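Local coordinates for protein Atg5 (Kluyveromyces marxianus, PDB 3VQI) that works in autophagic vesicle formation and cytoplasm-to-vacuole transport, as the partner to which Atg12 is conjugated in the autophagy-essential Atg12-Atg5 conjugate, at residues A[172-175]-A[176-180]. Residues are numbered along the deposited sequence; the frame is centred on the assembly and turned at random.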
loop_
_atom_site.group_PDB
_atom_site.type_symbol
_atom_site.label_atom_id
_atom_site.label_comp_id
_atom_site.label_asym_id
_atom_site.label_seq_id
_atom_site.Cartn_x
_atom_site.Cartn_y
_atom_site.Cartn_z
ATOM N N PHE A 172 6.790 16.493 -1.642
ATOM C CA PHE A 172 5.988 15.398 -2.212
ATOM C C PHE A 172 5.812 14.342 -1.122
ATOM O O PHE A 172 4.710 13.865 -0.869
ATOM C CB PHE A 172 6.719 14.807 -3.431
ATOM C CG PHE A 172 5.885 13.872 -4.263
ATOM C CD1 PHE A 172 4.522 14.081 -4.425
ATOM C CD2 PHE A 172 6.486 12.815 -4.942
ATOM C CE1 PHE A 172 3.763 13.252 -5.244
ATOM C CE2 PHE A 172 5.731 11.976 -5.768
ATOM C CZ PHE A 172 4.368 12.200 -5.921
ATOM N N TRP A 173 6.918 14.005 -0.469
ATOM C CA TRP A 173 6.911 13.034 0.615
ATOM C C TRP A 173 5.995 13.541 1.723
ATOM O O TRP A 173 5.009 12.887 2.082
ATOM C CB TRP A 173 8.331 12.850 1.156
ATOM C CG TRP A 173 8.432 12.009 2.409
ATOM C CD1 TRP A 173 9.009 12.375 3.595
ATOM C CD2 TRP A 173 7.993 10.653 2.580
ATOM N NE1 TRP A 173 8.960 11.331 4.492
ATOM C CE2 TRP A 173 8.342 10.261 3.895
ATOM C CE3 TRP A 173 7.340 9.729 1.749
ATOM C CZ2 TRP A 173 8.064 8.989 4.400
ATOM C CZ3 TRP A 173 7.062 8.458 2.251
ATOM C CH2 TRP A 173 7.427 8.102 3.569
ATOM N N VAL A 174 6.317 14.722 2.242
ATOM C CA VAL A 174 5.549 15.334 3.314
ATOM C C VAL A 174 4.037 15.330 3.079
ATOM O O VAL A 174 3.267 15.151 4.022
ATOM C CB VAL A 174 6.031 16.784 3.576
ATOM C CG1 VAL A 174 5.048 17.520 4.464
ATOM C CG2 VAL A 174 7.394 16.755 4.252
ATOM N N SER A 175 3.610 15.507 1.829
ATOM C CA SER A 175 2.182 15.527 1.517
ATOM C C SER A 175 1.493 14.245 1.982
ATOM O O SER A 175 0.342 14.266 2.434
ATOM C CB SER A 175 1.968 15.679 0.017
ATOM O OG SER A 175 2.228 14.453 -0.649
ATOM N N ILE A 176 2.210 13.131 1.871
ATOM C CA ILE A 176 1.678 11.842 2.265
ATOM C C ILE A 176 1.573 11.699 3.781
ATOM O O ILE A 176 0.712 10.967 4.282
ATOM C CB ILE A 176 2.535 10.708 1.661
ATOM C CG1 ILE A 176 2.363 10.731 0.140
ATOM C CG2 ILE A 176 2.140 9.359 2.249
ATOM C CD1 ILE A 176 2.926 9.557 -0.560
ATOM N N LEU A 177 2.429 12.409 4.509
ATOM C CA LEU A 177 2.408 12.351 5.966
ATOM C C LEU A 177 1.418 13.375 6.516
ATOM O O LEU A 177 0.730 13.115 7.497
ATOM C CB LEU A 177 3.811 12.624 6.527
ATOM C CG LEU A 177 4.946 11.747 5.983
ATOM C CD1 LEU A 177 6.307 12.311 6.396
ATOM C CD2 LEU A 177 4.762 10.317 6.479
ATOM N N SER A 178 1.333 14.533 5.867
ATOM C CA SER A 178 0.439 15.592 6.324
ATOM C C SER A 178 -0.951 15.485 5.733
ATOM O O SER A 178 -1.876 16.161 6.182
ATOM C CB SER A 178 1.008 16.968 5.977
ATOM O OG SER A 178 0.881 17.234 4.591
ATOM N N ARG A 179 -1.094 14.640 4.723
ATOM C CA ARG A 179 -2.380 14.471 4.083
ATOM C C ARG A 179 -2.780 15.743 3.322
ATOM O O ARG A 179 -3.959 16.054 3.181
ATOM C CB ARG A 179 -3.433 14.103 5.130
ATOM C CG ARG A 179 -3.242 12.721 5.739
ATOM C CD ARG A 179 -3.620 11.652 4.736
ATOM N NE ARG A 179 -2.459 10.998 4.137
ATOM C CZ ARG A 179 -2.526 10.168 3.098
ATOM N NH1 ARG A 179 -3.695 9.887 2.534
ATOM N NH2 ARG A 179 -1.424 9.608 2.625
ATOM N N ASN A 180 -1.784 16.489 2.848
ATOM C CA ASN A 180 -2.062 17.677 2.055
ATOM C C ASN A 180 -2.176 17.211 0.620
ATOM O O ASN A 180 -1.169 17.023 -0.085
ATOM C CB ASN A 180 -0.945 18.707 2.128
ATOM C CG ASN A 180 -1.293 19.977 1.380
ATOM O OD1 ASN A 180 -2.070 19.951 0.428
ATOM N ND2 ASN A 180 -0.713 21.096 1.806
#
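S178 N bonds to V174 O at 2.7 Å, and I176 N reaches W173 O at 2.8 Å: this is the C-terminal end of helix 166-178. S178 OG adds a weak bond to V174 O. S175 O receives two weak bonds, from R179 N and N180 N, as the chain leaves the helix through R179, whose phi is positive (68°). R179 then folds back, its guanidinium meeting I176 O side-on with that oxygen in the guanidinium plane; NH2, 3.0 Å from I176 O, comes in on a lone pair, and NE, at 3.2 Å, from above the carbonyl plane. S175 OG, set between its own backbone N and carbonyl carbon (chi1 76°), turns back to F172 O at 2.6 Å. With an alanine at S175, F172 O would probably lose its hydroxyl donor inside a buried turn of the helix. One turn further on from W173, L177 lays CD1 over one face of the indole, offset toward the rim and 3.4 Å from W173 NE1. N180 N-caps the following helix 181-189, OD1 accepting from D183 N, and R179 makes a cation-pi contact with W12. Within the alpha-helical bundle region, F172 and W173 pack on W143 of helix 135-155, and S175 and I176 meet F184 of helix 181-189. I176 and L177 also touch F50 of helix 48-59, which belongs to the UblA domain.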